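Local coordinates for tail spike protein gp49 (Pseudomonas phage LKA1, PDB 4RU4) that forms a trimeric phage tailspike that probably cleaves the O-specific polysaccharide of its Pseudomonas host as a lyase during virus entry, at residues G116-L121 against A197-V202; F148-P153 against E169-R174; A209-V214 against D234-T239; V452-S457 against E482-E487; L470-T475 against G503-A508. All coordinates share one frame; numbering follows the deposited sequence.

Contact 1: residues G116-L121 against A197-V202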
# COMPACT_ATOMS: atom_id res chain seq x y z
N GLY B 116 0.83 13.97 30.88
CA GLY B 116 2.16 14.54 31.06
C GLY B 116 2.05 16.05 31.17
O GLY B 116 0.97 16.59 31.38
N SER B 117 3.18 16.74 31.02
CA SER B 117 3.21 18.18 31.23
C SER B 117 3.86 18.93 30.08
O SER B 117 4.76 18.42 29.42
CB SER B 117 3.97 18.51 32.52
OG SER B 117 3.57 17.65 33.55
N LEU B 118 3.39 20.15 29.86
CA LEU B 118 4.04 21.08 28.95
C LEU B 118 4.75 22.09 29.83
O LEU B 118 4.10 22.81 30.59
CB LEU B 118 3.00 21.79 28.07
CG LEU B 118 2.15 21.00 27.06
CD1 LEU B 118 1.61 21.95 25.98
CD2 LEU B 118 2.91 19.87 26.43
N VAL B 119 6.08 22.15 29.73
CA VAL B 119 6.88 23.00 30.60
C VAL B 119 7.51 24.08 29.75
O VAL B 119 8.19 23.78 28.76
CB VAL B 119 7.98 22.17 31.31
CG1 VAL B 119 8.85 23.06 32.20
CG2 VAL B 119 7.35 21.04 32.14
N ALA B 120 7.28 25.33 30.13
CA ALA B 120 7.71 26.49 29.35
C ALA B 120 9.21 26.44 29.08
O ALA B 120 9.98 26.16 29.98
CB ALA B 120 7.35 27.81 30.08
N LEU B 121 9.58 26.71 27.83
CA LEU B 121 10.98 26.87 27.42
C LEU B 121 11.17 28.34 27.10
O LEU B 121 10.18 29.05 26.94
CB LEU B 121 11.26 26.03 26.15
CG LEU B 121 11.43 24.51 26.35
CD1 LEU B 121 11.23 23.74 25.02
CD2 LEU B 121 12.81 24.22 26.94
N ALA B 197 4.77 30.51 21.84
CA ALA B 197 5.29 30.06 23.12
C ALA B 197 5.76 28.63 22.92
O ALA B 197 5.10 27.85 22.22
CB ALA B 197 4.19 30.09 24.18
N ILE B 198 6.89 28.29 23.54
CA ILE B 198 7.54 27.00 23.33
C ILE B 198 7.46 26.20 24.64
O ILE B 198 7.62 26.76 25.73
CB ILE B 198 9.04 27.17 22.92
CG1 ILE B 198 9.23 28.37 21.99
CG2 ILE B 198 9.61 25.86 22.28
CD1 ILE B 198 8.33 28.34 20.68
N TYR B 199 7.21 24.90 24.53
CA TYR B 199 6.99 24.03 25.67
C TYR B 199 7.67 22.71 25.45
O TYR B 199 7.48 22.09 24.39
CB TYR B 199 5.49 23.72 25.79
CG TYR B 199 4.66 24.95 26.09
CD1 TYR B 199 4.52 25.40 27.40
CD2 TYR B 199 4.02 25.64 25.08
CE1 TYR B 199 3.76 26.51 27.69
CE2 TYR B 199 3.25 26.77 25.36
CZ TYR B 199 3.13 27.19 26.67
OH TYR B 199 2.37 28.30 26.96
N LYS B 200 8.39 22.26 26.47
CA LYS B 200 8.99 20.94 26.48
C LYS B 200 7.91 19.94 26.85
O LYS B 200 7.09 20.19 27.75
CB LYS B 200 10.10 20.87 27.54
CG LYS B 200 10.92 19.58 27.49
CD LYS B 200 12.11 19.69 28.45
CE LYS B 200 12.89 18.38 28.56
NZ LYS B 200 14.05 18.53 29.52
N VAL B 201 7.90 18.79 26.19
CA VAL B 201 6.95 17.76 26.58
C VAL B 201 7.62 16.82 27.56
O VAL B 201 8.55 16.09 27.19
CB VAL B 201 6.38 17.00 25.37
CG1 VAL B 201 5.36 15.98 25.82
CG2 VAL B 201 5.76 17.99 24.40
N VAL B 202 7.16 16.84 28.81
CA VAL B 202 7.81 16.10 29.88
C VAL B 202 6.84 15.02 30.30
O VAL B 202 5.71 15.31 30.72
CB VAL B 202 8.15 17.05 31.07
CG1 VAL B 202 8.80 16.31 32.23
CG2 VAL B 202 9.07 18.16 30.59
O HOH W 1 4.86 14.52 33.50
O HOH W 2 8.36 30.23 25.30
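The carbonyl oxygen of Val-202 takes two hydrogen bonds: Ser-117 N reaches Val-202 O at 2.9 Å, and a water donates to the same oxygen at 3.0 Å. Val-202 N answers to Ser-117 O with an almost perfectly straight bond (179°). The pattern repeats at Val-119 and Lys-200, where Lys-200 N lies 2.8 Å from Val-119 O. Beyond it Leu-121 N approaches Ile-198 O from 39° above the carbonyl plane, off the lone pairs, and a second water joins Leu-121 O to Ile-198 N.

On one face Val-119 CG2 touches Val-202 CG2 at 3.7 Å. On the other face the chi1 of Leu-118 (-65°) puts CG beside the backbone N and sends the leucine alongside Val-201, with CD2 4.0 Å from Val-201 CG2. Both of these side chains also pack on Ile-149 of the next strand. Leu-121 points at the partner strand itself and lays its CD1 over the backbone, 3.5 Å from Lys-200 N, and against Ile-198 CG2; the extended lysine runs on to Asn-141 O. Strand 113-120 pairs antiparallel here but parallel with strand 221-226, so the contact is where the antiparallel strands of the Ig-like domain join onto parallel strands.

Contact 2: residues F148-P153 against E169-R174. With EDO (1,2-ethanediol), chain H.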
# COMPACT_ATOMS: atom_id res chain seq x y z
N PHE B 148 9.69 19.04 21.90
CA PHE B 148 9.02 20.27 22.29
C PHE B 148 7.97 20.66 21.28
O PHE B 148 7.98 20.20 20.14
CB PHE B 148 10.03 21.40 22.56
CG PHE B 148 10.84 21.85 21.35
CD1 PHE B 148 10.37 22.85 20.52
CD2 PHE B 148 12.11 21.32 21.11
CE1 PHE B 148 11.11 23.30 19.45
CE2 PHE B 148 12.86 21.75 20.02
CZ PHE B 148 12.36 22.75 19.19
N ILE B 149 7.05 21.51 21.74
CA ILE B 149 5.98 22.04 20.91
C ILE B 149 6.16 23.54 20.74
O ILE B 149 6.30 24.29 21.73
CB ILE B 149 4.61 21.83 21.59
CG1 ILE B 149 4.28 20.35 21.70
CG2 ILE B 149 3.50 22.57 20.79
CD1 ILE B 149 3.10 20.05 22.65
N ILE B 150 6.19 23.99 19.49
CA ILE B 150 6.03 25.40 19.20
C ILE B 150 4.54 25.66 19.11
O ILE B 150 3.84 24.94 18.39
CB ILE B 150 6.68 25.72 17.84
CG1 ILE B 150 8.18 25.34 17.88
CG2 ILE B 150 6.42 27.19 17.43
CD1 ILE B 150 8.90 25.47 16.53
N TYR B 151 4.03 26.66 19.83
CA TYR B 151 2.59 26.91 19.88
C TYR B 151 2.26 28.38 19.66
O TYR B 151 2.84 29.25 20.31
CB TYR B 151 2.04 26.48 21.24
CG TYR B 151 0.60 26.88 21.52
CD1 TYR B 151 -0.44 26.38 20.73
CD2 TYR B 151 0.28 27.70 22.60
CE1 TYR B 151 -1.76 26.73 20.97
CE2 TYR B 151 -1.04 28.05 22.87
CZ TYR B 151 -2.05 27.56 22.06
OH TYR B 151 -3.35 27.89 22.31
N ASN B 152 1.31 28.63 18.77
CA ASN B 152 0.80 29.98 18.55
C ASN B 152 -0.58 30.13 19.19
O ASN B 152 -1.55 29.55 18.71
CB ASN B 152 0.73 30.26 17.05
CG ASN B 152 0.37 31.71 16.75
OD1 ASN B 152 -0.24 32.38 17.58
ND2 ASN B 152 0.74 32.19 15.57
N PRO B 153 -0.69 30.90 20.29
CA PRO B 153 -1.98 31.01 20.96
C PRO B 153 -3.00 31.81 20.16
O PRO B 153 -4.15 31.87 20.59
CB PRO B 153 -1.66 31.79 22.26
CG PRO B 153 -0.17 31.91 22.32
CD PRO B 153 0.35 31.72 20.93
N GLU B 169 3.76 23.13 16.02
CA GLU B 169 4.05 21.73 15.69
C GLU B 169 4.99 21.13 16.72
O GLU B 169 5.53 21.85 17.56
CB GLU B 169 4.71 21.62 14.29
CG GLU B 169 5.95 22.45 14.08
CD GLU B 169 6.32 22.56 12.59
OE1 GLU B 169 6.93 21.61 12.04
OE2 GLU B 169 5.95 23.59 11.97
N PHE B 170 5.19 19.81 16.65
CA PHE B 170 6.14 19.10 17.50
C PHE B 170 7.52 18.96 16.86
O PHE B 170 7.63 18.54 15.69
CB PHE B 170 5.66 17.68 17.78
CG PHE B 170 4.50 17.59 18.73
CD1 PHE B 170 3.24 18.07 18.36
CD2 PHE B 170 4.66 17.00 19.98
CE1 PHE B 170 2.15 17.94 19.21
CE2 PHE B 170 3.56 16.87 20.86
CZ PHE B 170 2.31 17.35 20.47
N CYS B 171 8.56 19.25 17.64
CA CYS B 171 9.94 19.16 17.15
C CYS B 171 10.74 18.20 18.01
O CYS B 171 10.51 18.11 19.22
CB CYS B 171 10.64 20.52 17.19
SG CYS B 171 9.86 21.81 16.24
N GLU B 172 11.65 17.46 17.39
CA GLU B 172 12.44 16.46 18.11
C GLU B 172 13.91 16.91 18.04
O GLU B 172 14.45 17.11 16.95
CB GLU B 172 12.23 15.08 17.48
CG GLU B 172 12.88 13.94 18.27
CD GLU B 172 12.63 12.56 17.65
OE1 GLU B 172 11.58 12.33 16.97
OE2 GLU B 172 13.51 11.69 17.86
N VAL B 173 14.53 17.10 19.19
CA VAL B 173 15.87 17.71 19.25
C VAL B 173 16.96 16.81 18.64
O VAL B 173 17.07 15.61 18.96
CB VAL B 173 16.24 18.14 20.73
CG1 VAL B 173 17.66 18.72 20.82
CG2 VAL B 173 15.22 19.17 21.25
N ARG B 174 17.76 17.39 17.75
CA ARG B 174 18.92 16.71 17.21
C ARG B 174 20.17 16.99 18.03
O ARG B 174 20.89 16.07 18.41
CB ARG B 174 19.19 17.16 15.76
CG ARG B 174 20.24 16.30 15.10
CD ARG B 174 20.37 16.64 13.62
NE ARG B 174 21.24 17.77 13.38
CZ ARG B 174 20.92 18.85 12.67
NH1 ARG B 174 19.70 18.99 12.13
NH2 ARG B 174 21.83 19.81 12.52
C1 EDO H . 13.87 8.43 17.15
O1 EDO H . 13.03 9.34 16.41
C2 EDO H . 13.09 7.17 17.49
O2 EDO H . 12.10 7.52 18.47
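Phe-148 and Cys-171 form a hydrogen-bonded antiparallel pair in the Ig-like domain, and the phenylalanine side chain carries much of the packing between these two strands. Its CB sits beside Tyr-199 O of the neighbouring strand 197-202. With chi1 at 64°, CG falls between the backbone N and the carbonyl carbon, and this brings the ring to Cys-171 and Val-173. From there the two rims of the ring do different work. On one side CD2 and CE2 face Val-173, whose CG2 lies in the ring plane, 3.7 Å from Phe-148 CE2. On the other side CE1 meets Cys-171 SG at 3.8 Å. At the tip, CZ is 3.5 Å from Cys-171 CB, which sits over one face in a CH-pi contact, offset toward the rim. The sulfur approaches the ring obliquely, and Ile-150 CD1 also touches it.

Underneath, Cys-171 N bonds Phe-148 O at 2.7 Å, and Ile-150 exchanges a second pair of backbone bonds with Glu-169. The carboxylate of Glu-169 turns to Tyr-191 and to backbone N-H groups nearby. Glu-172 points away from the partner strand; it forms salt bridges with Arg-184 and with Lys-287 of the second subunit, and it accepts a bond from a bound ethanediol. On the opposite face of the pair, Ile-149 lies alongside Phe-170, and its CG1 stands over the middle of the ring, 3.7 Å from the centroid of Phe-170.

Contact 3: residues A209-V214 against D234-T239. With EDO (1,2-ethanediol), chain S.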
# COMPACT_ATOMS: atom_id res chain seq x y z
N ALA B 209 -1.75 -2.39 27.74
CA ALA B 209 -1.92 -3.55 26.87
C ALA B 209 -2.78 -4.66 27.45
O ALA B 209 -2.82 -4.85 28.66
CB ALA B 209 -0.54 -4.10 26.45
N SER B 210 -3.47 -5.36 26.56
CA SER B 210 -4.03 -6.66 26.89
C SER B 210 -4.99 -6.59 28.04
O SER B 210 -4.88 -7.38 29.00
CB SER B 210 -2.89 -7.61 27.23
OG SER B 210 -2.14 -7.89 26.06
N ILE B 211 -5.92 -5.64 27.96
CA ILE B 211 -6.99 -5.48 28.93
C ILE B 211 -8.27 -5.17 28.14
O ILE B 211 -8.23 -4.86 26.94
CB ILE B 211 -6.73 -4.35 29.95
CG1 ILE B 211 -6.53 -3.00 29.22
CG2 ILE B 211 -5.53 -4.67 30.85
CD1 ILE B 211 -6.75 -1.76 30.09
N GLN B 212 -9.40 -5.28 28.82
CA GLN B 212 -10.67 -4.83 28.28
C GLN B 212 -11.29 -3.80 29.22
O GLN B 212 -11.37 -4.01 30.44
CB GLN B 212 -11.62 -6.01 28.07
CG GLN B 212 -13.07 -5.59 27.72
CD GLN B 212 -13.94 -6.72 27.19
OE1 GLN B 212 -14.96 -6.46 26.57
NE2 GLN B 212 -13.55 -7.98 27.45
N ILE B 213 -11.68 -2.66 28.66
CA ILE B 213 -12.43 -1.65 29.41
C ILE B 213 -13.87 -1.75 28.94
O ILE B 213 -14.15 -1.60 27.75
CB ILE B 213 -11.87 -0.26 29.09
CG1 ILE B 213 -10.51 -0.09 29.76
CG2 ILE B 213 -12.85 0.86 29.55
CD1 ILE B 213 -9.80 1.13 29.29
N VAL B 214 -14.80 -2.05 29.86
CA VAL B 214 -16.22 -1.96 29.50
C VAL B 214 -16.73 -0.68 30.14
O VAL B 214 -17.11 -0.68 31.32
CB VAL B 214 -17.02 -3.16 29.98
CG1 VAL B 214 -18.50 -3.04 29.55
CG2 VAL B 214 -16.37 -4.45 29.44
N ASP B 234 -1.87 -1.35 23.07
CA ASP B 234 -1.76 -2.53 22.21
C ASP B 234 -2.66 -3.63 22.74
O ASP B 234 -2.76 -3.81 23.96
CB ASP B 234 -0.31 -3.02 22.16
CG ASP B 234 -0.14 -4.27 21.31
OD1 ASP B 234 -0.57 -4.27 20.13
OD2 ASP B 234 0.38 -5.28 21.84
N ASP B 235 -3.35 -4.30 21.83
CA ASP B 235 -4.13 -5.48 22.19
C ASP B 235 -5.19 -5.12 23.24
O ASP B 235 -5.40 -5.87 24.19
CB ASP B 235 -3.15 -6.57 22.68
CG ASP B 235 -3.81 -7.91 22.91
OD1 ASP B 235 -4.78 -8.22 22.19
OD2 ASP B 235 -3.34 -8.65 23.82
N VAL B 236 -5.87 -3.98 23.10
CA VAL B 236 -6.92 -3.65 24.05
C VAL B 236 -8.29 -3.78 23.42
O VAL B 236 -8.46 -3.64 22.21
CB VAL B 236 -6.79 -2.26 24.74
CG1 VAL B 236 -5.41 -2.10 25.42
CG2 VAL B 236 -7.08 -1.13 23.75
N THR B 237 -9.28 -4.04 24.27
CA THR B 237 -10.66 -4.01 23.84
C THR B 237 -11.36 -2.90 24.62
O THR B 237 -11.26 -2.87 25.83
CB THR B 237 -11.34 -5.37 24.08
OG1 THR B 237 -10.65 -6.38 23.33
CG2 THR B 237 -12.80 -5.33 23.59
N VAL B 238 -12.02 -1.97 23.94
CA VAL B 238 -12.70 -0.90 24.67
C VAL B 238 -14.12 -0.76 24.15
O VAL B 238 -14.32 -0.67 22.95
CB VAL B 238 -11.97 0.45 24.49
CG1 VAL B 238 -12.68 1.55 25.28
CG2 VAL B 238 -10.47 0.33 24.91
N THR B 239 -15.09 -0.74 25.05
CA THR B 239 -16.44 -0.38 24.65
C THR B 239 -16.90 0.76 25.53
O THR B 239 -16.42 0.93 26.66
CB THR B 239 -17.45 -1.55 24.78
OG1 THR B 239 -17.63 -1.89 26.17
CG2 THR B 239 -16.95 -2.76 23.98
C1 EDO S . -8.37 -6.62 20.48
O1 EDO S . -7.76 -7.06 19.27
C2 EDO S . -8.53 -7.80 21.42
O2 EDO S . -7.31 -8.52 21.43
O HOH W 3 -8.67 -7.13 25.12
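Ile-211 and Val-236 run abreast on the inward side of two successive coils of a right-handed parallel beta-helix, the pectin lyase-like fold. This is the buried, dry part of the contact. Ile-211 CG1 stands 4.1 Å from Val-236 CG1, and Ile-213 CB is 4.3 Å from Val-238 CG1. Each of these four residues is buried, with Ile-100 and Ile-261 of the neighbouring coils covering Ile-211 and Val-236. The backbones are drawn together by parallel bonds: Ile-211 O accepts from Thr-237 N, and Ile-213 N reaches Thr-237 O at 2.9 Å.

The other face is partly exposed and wetter, though its side chains still touch. Gln-212, with CG anti to its N (chi1 171°), lays its aliphatic stem along Thr-237 and brings OE1 near Thr-237 CG2, while its NE2 goes to Ala-96 O. Further along, Thr-239 OG1 rests 3.7 Å from Val-214 CG1. At the start, Ser-210 and Asp-235, both with positive phi, occupy matching corners of successive coils. Ser-210 N bonds Asp-234 O at 3.1 Å. Asp-235 is modelled twice, so its side-chain bonds are tentative: in one copy OD2 accepts from Ser-210 OG and OD1 from an ethanediol hydroxyl. The diol also meets Arg-232 of the third subunit. Between the corner and the strand a water bridges the two coils: it donates to Ile-211 O at 2.9 Å and lies 2.8 Å from Thr-237 OG1.

Contact 4: residues V452-S457 against E482-E487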
# COMPACT_ATOMS: atom_id res chain seq x y z
N VAL B 452 -7.99 26.05 -8.16
CA VAL B 452 -8.53 24.74 -7.81
C VAL B 452 -8.33 23.82 -9.01
O VAL B 452 -9.04 23.92 -10.02
CB VAL B 452 -10.02 24.85 -7.45
CG1 VAL B 452 -10.66 23.46 -7.22
CG2 VAL B 452 -10.18 25.73 -6.21
N ASN B 453 -7.37 22.91 -8.88
CA ASN B 453 -6.97 22.01 -9.96
C ASN B 453 -7.51 20.59 -9.75
O ASN B 453 -7.54 20.10 -8.62
CB ASN B 453 -5.44 21.96 -9.99
CG ASN B 453 -4.82 23.35 -10.12
OD1 ASN B 453 -5.22 24.12 -10.99
ND2 ASN B 453 -3.89 23.68 -9.22
N ILE B 454 -7.91 19.95 -10.84
CA ILE B 454 -8.51 18.62 -10.78
C ILE B 454 -7.74 17.70 -11.69
O ILE B 454 -7.55 18.01 -12.88
CB ILE B 454 -9.98 18.60 -11.32
CG1 ILE B 454 -10.85 19.68 -10.67
CG2 ILE B 454 -10.61 17.21 -11.13
CD1 ILE B 454 -10.96 19.60 -9.22
N GLN B 455 -7.32 16.56 -11.15
CA GLN B 455 -6.76 15.50 -11.97
C GLN B 455 -7.65 14.27 -11.73
O GLN B 455 -7.61 13.70 -10.65
CB GLN B 455 -5.31 15.18 -11.54
CG GLN B 455 -4.63 14.05 -12.34
CD GLN B 455 -3.44 13.43 -11.62
OE1 GLN B 455 -3.47 13.24 -10.40
NE2 GLN B 455 -2.38 13.13 -12.38
N TYR B 456 -8.43 13.87 -12.73
CA TYR B 456 -9.26 12.68 -12.56
C TYR B 456 -8.75 11.67 -13.61
O TYR B 456 -9.01 11.82 -14.81
CB TYR B 456 -10.73 13.08 -12.74
CG TYR B 456 -11.72 12.11 -12.10
CD1 TYR B 456 -11.91 10.83 -12.62
CD2 TYR B 456 -12.46 12.49 -10.98
CE1 TYR B 456 -12.81 9.94 -12.03
CE2 TYR B 456 -13.35 11.61 -10.39
CZ TYR B 456 -13.52 10.34 -10.92
OH TYR B 456 -14.41 9.46 -10.33
N SER B 457 -8.02 10.66 -13.16
CA SER B 457 -7.07 9.96 -14.03
C SER B 457 -6.95 8.45 -13.77
O SER B 457 -6.51 8.04 -12.70
CB SER B 457 -5.69 10.61 -13.78
OG SER B 457 -4.64 10.00 -14.49
N GLU B 482 -4.44 25.96 -12.65
CA GLU B 482 -3.34 25.54 -13.52
C GLU B 482 -3.73 24.37 -14.42
O GLU B 482 -3.17 24.20 -15.49
CB GLU B 482 -2.09 25.16 -12.72
CG GLU B 482 -1.43 26.34 -12.03
CD GLU B 482 -0.30 25.92 -11.08
OE1 GLU B 482 -0.13 24.71 -10.78
OE2 GLU B 482 0.44 26.82 -10.63
N TYR B 483 -4.67 23.53 -13.99
CA TYR B 483 -5.06 22.41 -14.86
C TYR B 483 -6.40 21.84 -14.49
O TYR B 483 -6.84 21.89 -13.33
CB TYR B 483 -4.02 21.26 -14.83
CG TYR B 483 -3.73 20.67 -13.45
CD1 TYR B 483 -4.49 19.61 -12.94
CD2 TYR B 483 -2.69 21.17 -12.67
CE1 TYR B 483 -4.20 19.05 -11.70
CE2 TYR B 483 -2.40 20.63 -11.42
CZ TYR B 483 -3.15 19.57 -10.95
OH TYR B 483 -2.86 19.02 -9.73
N LEU B 484 -7.03 21.27 -15.50
CA LEU B 484 -8.29 20.58 -15.35
C LEU B 484 -8.21 19.36 -16.28
O LEU B 484 -8.28 19.49 -17.50
CB LEU B 484 -9.41 21.55 -15.73
CG LEU B 484 -10.86 21.11 -15.87
CD1 LEU B 484 -11.15 20.08 -14.82
CD2 LEU B 484 -11.72 22.38 -15.65
N ILE B 485 -8.03 18.18 -15.70
CA ILE B 485 -7.64 17.00 -16.47
C ILE B 485 -8.59 15.85 -16.20
O ILE B 485 -8.85 15.51 -15.04
CB ILE B 485 -6.19 16.58 -16.10
CG1 ILE B 485 -5.21 17.62 -16.65
CG2 ILE B 485 -5.85 15.17 -16.64
CD1 ILE B 485 -3.78 17.52 -16.07
N VAL B 486 -9.16 15.30 -17.27
CA VAL B 486 -9.91 14.03 -17.24
C VAL B 486 -9.27 13.08 -18.25
O VAL B 486 -9.16 13.41 -19.41
CB VAL B 486 -11.41 14.26 -17.63
CG1 VAL B 486 -12.16 12.93 -17.68
CG2 VAL B 486 -12.07 15.18 -16.62
N GLU B 487 -8.84 11.89 -17.82
CA GLU B 487 -8.05 11.04 -18.68
C GLU B 487 -8.09 9.58 -18.25
O GLU B 487 -8.21 9.27 -17.06
CB GLU B 487 -6.57 11.49 -18.69
CG GLU B 487 -5.92 11.43 -17.28
CD GLU B 487 -4.48 11.94 -17.25
OE1 GLU B 487 -4.02 12.52 -18.28
OE2 GLU B 487 -3.79 11.76 -16.21
O HOH W 4 -9.67 22.78 -12.61
O HOH W 5 -2.27 13.81 -15.26
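Asn-453 supplies both a polar and a stacking contact to the chain at Glu-482 and Tyr-483. Its OD1 accepts Tyr-483 N at 3.1 Å from well above the carbonyl plane (53°); ND2 turns to Asn-421. Parallel backbone bonds follow, from Ile-485 N to Ile-454 O and from Tyr-456 N to Ile-485 O, each 2.9 Å, then from Glu-487 N to Tyr-456 O. Side-chain polarity closes the far end: Ser-457 OG donates to the anti lone pair of Glu-487 OE2 at 2.6 Å, and a water links that oxygen to Gln-455 NE2. Gln-455 also bonds Gln-425 through OE1 and Gly-458 O of the second subunit through NE2. The other carboxylate oxygen of Glu-487 is held by Arg-511.

Among apolar contacts the CH-pi one stands out. Chi1 of 57° folds the Tyr-483 ring back over the neighbouring strand, where Asn-453 CB sits over its centre, 3.5 Å from the Tyr-483 centroid; amide and ring are stacked 20° apart. Ile-454 CB meets Leu-484 CD1 at 4.0 Å.

Leu-484 and Ile-454 face Leu-470 of strand 468-474 across the beta-helix interior, strand 420-425 pairs beyond 452-457, and strand 510-522 beyond 484-487.

Contact 5: residues L470-T475 against G503-A508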
# COMPACT_ATOMS: atom_id res chain seq x y z
N LEU B 470 -17.27 15.51 -14.15
CA LEU B 470 -17.04 16.66 -13.27
C LEU B 470 -18.16 17.68 -13.37
O LEU B 470 -18.70 17.93 -14.46
CB LEU B 470 -15.73 17.37 -13.62
CG LEU B 470 -14.48 16.49 -13.71
CD1 LEU B 470 -13.28 17.38 -14.01
CD2 LEU B 470 -14.26 15.67 -12.41
N GLN B 471 -18.47 18.28 -12.22
CA GLN B 471 -19.42 19.37 -12.12
C GLN B 471 -18.69 20.46 -11.32
O GLN B 471 -18.44 20.30 -10.12
CB GLN B 471 -20.67 18.90 -11.38
CG GLN B 471 -21.61 20.01 -10.97
CD GLN B 471 -22.47 20.46 -12.12
OE1 GLN B 471 -22.88 19.66 -12.96
NE2 GLN B 471 -22.74 21.76 -12.18
N LEU B 472 -18.28 21.53 -12.01
CA LEU B 472 -17.42 22.56 -11.41
C LEU B 472 -18.15 23.90 -11.40
O LEU B 472 -18.34 24.51 -12.46
CB LEU B 472 -16.08 22.67 -12.17
CG LEU B 472 -15.34 21.32 -12.34
CD1 LEU B 472 -14.13 21.43 -13.25
CD2 LEU B 472 -14.93 20.70 -10.98
N ASP B 473 -18.52 24.36 -10.22
CA ASP B 473 -19.46 25.48 -10.08
C ASP B 473 -18.85 26.60 -9.29
O ASP B 473 -17.89 26.40 -8.52
CB ASP B 473 -20.69 25.04 -9.29
CG ASP B 473 -21.54 24.08 -10.04
OD1 ASP B 473 -21.77 24.35 -11.24
OD2 ASP B 473 -21.94 23.07 -9.46
N ILE B 474 -19.43 27.79 -9.45
CA ILE B 474 -19.03 28.94 -8.67
C ILE B 474 -20.26 29.67 -8.13
O ILE B 474 -21.06 30.23 -8.88
CB ILE B 474 -18.20 29.91 -9.50
CG1 ILE B 474 -16.98 29.16 -10.10
CG2 ILE B 474 -17.80 31.12 -8.63
CD1 ILE B 474 -16.08 30.00 -10.96
N THR B 475 -20.42 29.65 -6.81
CA THR B 475 -21.45 30.43 -6.16
C THR B 475 -20.88 31.81 -5.82
O THR B 475 -21.51 32.83 -6.08
CB THR B 475 -21.97 29.71 -4.90
OG1 THR B 475 -22.64 28.52 -5.31
CG2 THR B 475 -22.94 30.59 -4.10
N GLY B 503 -17.34 29.77 -15.13
CA GLY B 503 -16.38 30.83 -14.84
C GLY B 503 -14.93 30.45 -15.11
O GLY B 503 -14.60 29.97 -16.21
N GLY B 504 -14.06 30.64 -14.12
CA GLY B 504 -12.64 30.35 -14.33
C GLY B 504 -12.32 28.88 -14.57
O GLY B 504 -11.27 28.57 -15.14
N PHE B 505 -13.20 27.98 -14.16
CA PHE B 505 -13.05 26.57 -14.52
C PHE B 505 -13.18 26.41 -16.02
O PHE B 505 -12.50 25.58 -16.62
CB PHE B 505 -14.09 25.68 -13.84
CG PHE B 505 -13.88 25.48 -12.36
CD1 PHE B 505 -12.74 24.82 -11.88
CD2 PHE B 505 -14.82 25.92 -11.44
CE1 PHE B 505 -12.55 24.62 -10.53
CE2 PHE B 505 -14.65 25.71 -10.07
CZ PHE B 505 -13.51 25.07 -9.61
N ALA B 506 -14.09 27.18 -16.63
CA ALA B 506 -14.34 27.04 -18.07
C ALA B 506 -13.13 27.48 -18.90
O ALA B 506 -12.93 26.98 -19.99
CB ALA B 506 -15.61 27.83 -18.49
N SER B 507 -12.32 28.39 -18.36
CA SER B 507 -11.18 28.92 -19.10
C SER B 507 -9.85 28.31 -18.68
O SER B 507 -8.79 28.74 -19.12
CB SER B 507 -11.14 30.45 -18.98
OG SER B 507 -11.21 30.86 -17.63
N ALA B 508 -9.90 27.29 -17.82
CA ALA B 508 -8.69 26.62 -17.34
C ALA B 508 -8.02 25.82 -18.45
O ALA B 508 -8.70 25.39 -19.39
CB ALA B 508 -9.07 25.67 -16.20
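Leu-472 and Phe-505 meet nearly perpendicular, the leucine stem standing over one face of the ring. Leu-472 CB is 3.7 Å from the Phe-505 centroid and 20° off the ring normal, a CH-pi contact displaced toward the CG-CD2 rim, where CB comes to 3.6 Å from Phe-505 CD2. Leu-472 CD1 goes instead to the other ortho carbon, 3.9 Å from Phe-505 CD1. On the phenylalanine, chi1 of -72° sets CG beside the backbone N and directs the ring at the strand. The edge of the ring looks at the strand's backbone: Asp-473 O lies near the ring plane, 3.7 Å from Phe-505 CE2.

Ile-474 comes in at a slant. Its CG1 is 4.1 Å from Phe-505 CD2, neither squarely above the ring nor at its rim, and its CD1 extends beyond to the glycine backbone, 3.8 Å from Gly-504 N. The contact across the two segments is thus carried by carbon packing. Asp-473, between the two apolar residues, points the other way and takes both its carboxylate oxygens to Gln-471 NE2 through their syn lone pairs, with OD2 also in a salt bridge to Arg-442.

The loop that holds Phe-505 makes a type I beta turn from Phe-505 to Ala-508, and the ring also packs on Val-452, Thr-479 and Pro-481. Leaving strand 497-501, the last of six parallel strands on this side, and leading into strand 510-522, the loop covers leucine and isoleucine side chains at the C-terminal end of the parallel beta-helix.

The contacts fall into two close pairs and one outlier. Contacts 1 and 2, with centres 9 Å apart, share the Ig-like sheet: strands 197-202 and 147-151 are neighbours in it, and Tyr-199 O lies 2.8 Å from Ile-149 N. Contacts 4 and 5, 12 Å apart between centres, interleave along the chain and meet inside the beta-helix, where Leu-484 CD2 is 3.5 Å from Leu-472 CD1. Contact 3 belongs to the same run of parallel coils as contact 4, but their centres are about 45 Å apart, on opposite sides of the chain's centre. Contacts 2 and 4 both touch the second subunit. All five lie away from the calcium site at Gly-368 and Asp-394.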